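Fc fragment of IgE receptor II (Bos taurus, PDB 6PWS) binds mannose-type sugars through calcium in its C-type lectin domain, probably as the glycan-binding part of the low-affinity IgE receptor CD23. Local coordinates at residues A12-Q17 with Q53-K58. Residues are numbered along the deposited sequence; the frame is centred on the assembly and turned at random.
Sequences AWIYFQ and QDFLTK
F16 and F55 both carry CG anti to the backbone N and beside the carbonyl carbon (chi1 179° and 168°). The two side chains run alongside each other, pointing opposite ways, and each ring lies against the start of the other side chain. CB of F55 sits over the centre of the F16 ring, 3.8 Å from its centroid. CB of F16 rests over a face of the F55 ring, shifted toward the rim and 3.7 Å from that centroid. Both are CH-pi contacts. The ring planes are tilted by 18° and displaced, with centroids 4.7 Å apart, so little of one ring lies over the other. CG and CD1 of F16 each come within 3.6 Å of CD2 of F55. In this C-type lectin fold the contact joins the short N-terminal strand 14-16 to helix 50-59. The strand pairs antiparallel with strand 19-25, where I14 shares backbone hydrogen bonds with Y21. On its other face the F16 ring carries CG of its neighbour Q17. I14 adds a methyl at the edge of the F55 ring, with CG2 in the ring plane and 3.8 Å from CZ of F55. The Y21 ring also meets that of F55, while F23 of the same strand touches F55 as well. F55 is buried among these groups.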
loop_
_atom_site.group_PDB
_atom_site.type_symbol
_atom_site.label_atom_id
_atom_site.label_comp_id
_atom_site.label_asym_id
_atom_site.label_seq_id
_atom_site.Cartn_x
_atom_site.Cartn_y
_atom_site.Cartn_z
ATOM N N ALA A 12 11.110 12.740 -7.589
ATOM C CA ALA A 12 11.260 11.833 -6.458
ATOM C C ALA A 12 10.399 10.572 -6.584
ATOM O O ALA A 12 10.586 9.648 -5.792
ATOM C CB ALA A 12 11.019 12.497 -5.087
ATOM N N TRP A 13 9.498 10.493 -7.554
ATOM C CA TRP A 13 8.681 9.309 -7.790
ATOM C C TRP A 13 9.356 8.397 -8.816
ATOM O O TRP A 13 10.226 8.825 -9.578
ATOM C CB TRP A 13 7.299 9.723 -8.295
ATOM C CG TRP A 13 6.448 10.470 -7.308
ATOM C CD1 TRP A 13 6.702 11.685 -6.753
ATOM C CD2 TRP A 13 5.173 10.056 -6.801
ATOM N NE1 TRP A 13 5.675 12.055 -5.918
ATOM C CE2 TRP A 13 4.723 11.065 -5.929
ATOM C CE3 TRP A 13 4.377 8.918 -6.985
ATOM C CZ2 TRP A 13 3.504 10.972 -5.248
ATOM C CZ3 TRP A 13 3.177 8.822 -6.306
ATOM C CH2 TRP A 13 2.750 9.845 -5.452
ATOM N N ILE A 14 8.929 7.133 -8.840
ATOM C CA ILE A 14 9.561 6.072 -9.623
ATOM C C ILE A 14 8.531 5.491 -10.588
ATOM O O ILE A 14 7.438 5.087 -10.166
ATOM C CB ILE A 14 10.097 4.962 -8.695
ATOM C CG1 ILE A 14 11.017 5.534 -7.607
ATOM C CG2 ILE A 14 10.806 3.881 -9.509
ATOM C CD1 ILE A 14 12.286 6.212 -8.125
ATOM N N TYR A 15 8.894 5.405 -11.869
ATOM C CA TYR A 15 7.988 4.923 -12.903
ATOM C C TYR A 15 7.995 3.398 -13.026
ATOM O O TYR A 15 9.058 2.767 -13.053
ATOM C CB TYR A 15 8.379 5.527 -14.265
ATOM C CG TYR A 15 7.548 4.906 -15.364
ATOM C CD1 TYR A 15 6.218 5.265 -15.528
ATOM C CD2 TYR A 15 8.059 3.905 -16.183
ATOM C CE1 TYR A 15 5.431 4.669 -16.481
ATOM C CE2 TYR A 15 7.272 3.303 -17.149
ATOM C CZ TYR A 15 5.959 3.696 -17.292
ATOM O OH TYR A 15 5.144 3.106 -18.225
ATOM N N PHE A 16 6.801 2.810 -13.149
ATOM C CA PHE A 16 6.675 1.401 -13.521
ATOM C C PHE A 16 5.318 1.180 -14.172
ATOM O O PHE A 16 4.285 1.489 -13.566
ATOM C CB PHE A 16 6.831 0.469 -12.313
ATOM C CG PHE A 16 6.681 -0.989 -12.660
ATOM C CD1 PHE A 16 7.735 -1.689 -13.224
ATOM C CD2 PHE A 16 5.489 -1.661 -12.429
ATOM C CE1 PHE A 16 7.610 -3.024 -13.550
ATOM C CE2 PHE A 16 5.357 -2.993 -12.764
ATOM C CZ PHE A 16 6.421 -3.675 -13.319
ATOM N N GLN A 17 5.322 0.644 -15.397
ATOM C CA GLN A 17 4.113 0.196 -16.091
ATOM C C GLN A 17 2.902 1.099 -15.878
ATOM O O GLN A 17 1.903 0.704 -15.260
ATOM C CB GLN A 17 3.798 -1.263 -15.745
ATOM C CG GLN A 17 4.879 -2.215 -16.226
ATOM C CD GLN A 17 4.504 -3.674 -16.090
ATOM O OE1 GLN A 17 3.444 -4.018 -15.557
ATOM N NE2 GLN A 17 5.375 -4.548 -16.579
ATOM N N GLN A 53 3.228 -6.235 -8.126
ATOM C CA GLN A 53 3.690 -6.680 -6.819
ATOM C C GLN A 53 5.195 -6.920 -6.817
ATOM O O GLN A 53 5.876 -6.569 -5.851
ATOM C CB GLN A 53 2.952 -7.943 -6.383
ATOM C CG GLN A 53 3.411 -8.444 -5.012
ATOM C CD GLN A 53 3.085 -7.463 -3.899
ATOM O OE1 GLN A 53 1.921 -7.124 -3.688
ATOM N NE2 GLN A 53 4.102 -7.017 -3.173
ATOM N N ASP A 54 5.741 -7.529 -7.874
ATOM C CA ASP A 54 7.176 -7.810 -7.925
ATOM C C ASP A 54 7.980 -6.513 -7.843
ATOM O O ASP A 54 8.994 -6.440 -7.134
ATOM C CB ASP A 54 7.479 -8.584 -9.218
ATOM C CG ASP A 54 8.963 -8.720 -9.515
ATOM O OD1 ASP A 54 9.628 -9.503 -8.813
ATOM O OD2 ASP A 54 9.469 -8.083 -10.475
ATOM N N PHE A 55 7.539 -5.480 -8.566
ATOM C CA PHE A 55 8.200 -4.179 -8.505
ATOM C C PHE A 55 8.272 -3.690 -7.063
ATOM O O PHE A 55 9.307 -3.198 -6.599
ATOM C CB PHE A 55 7.439 -3.192 -9.407
ATOM C CG PHE A 55 7.836 -1.747 -9.221
ATOM C CD1 PHE A 55 7.111 -0.930 -8.367
ATOM C CD2 PHE A 55 8.931 -1.200 -9.881
ATOM C CE1 PHE A 55 7.465 0.395 -8.178
ATOM C CE2 PHE A 55 9.288 0.128 -9.687
ATOM C CZ PHE A 55 8.553 0.922 -8.836
ATOM N N LEU A 56 7.153 -3.807 -6.341
ATOM C CA LEU A 56 7.060 -3.343 -4.957
ATOM C C LEU A 56 7.852 -4.228 -3.999
ATOM O O LEU A 56 8.574 -3.718 -3.136
ATOM C CB LEU A 56 5.588 -3.275 -4.536
ATOM C CG LEU A 56 4.765 -2.234 -5.304
ATOM C CD1 LEU A 56 3.294 -2.410 -4.993
ATOM C CD2 LEU A 56 5.220 -0.813 -5.005
ATOM N N THR A 57 7.716 -5.554 -4.115
ATOM C CA THR A 57 8.437 -6.478 -3.244
ATOM C C THR A 57 9.928 -6.204 -3.281
ATOM O O THR A 57 10.596 -6.167 -2.245
ATOM C CB THR A 57 8.147 -7.907 -3.701
ATOM O OG1 THR A 57 6.793 -8.208 -3.368
ATOM C CG2 THR A 57 9.095 -8.925 -3.052
ATOM N N LYS A 58 10.465 -6.011 -4.478
ATOM C CA LYS A 58 11.906 -5.838 -4.606
ATOM C C LYS A 58 12.399 -4.565 -3.938
ATOM O O LYS A 58 13.574 -4.505 -3.560
ATOM C CB LYS A 58 12.289 -5.877 -6.085
ATOM C CG LYS A 58 12.114 -7.271 -6.677
ATOM C CD LYS A 58 12.566 -7.372 -8.130
ATOM C CE LYS A 58 11.883 -6.335 -9.000
ATOM N NZ LYS A 58 11.968 -6.685 -10.458
#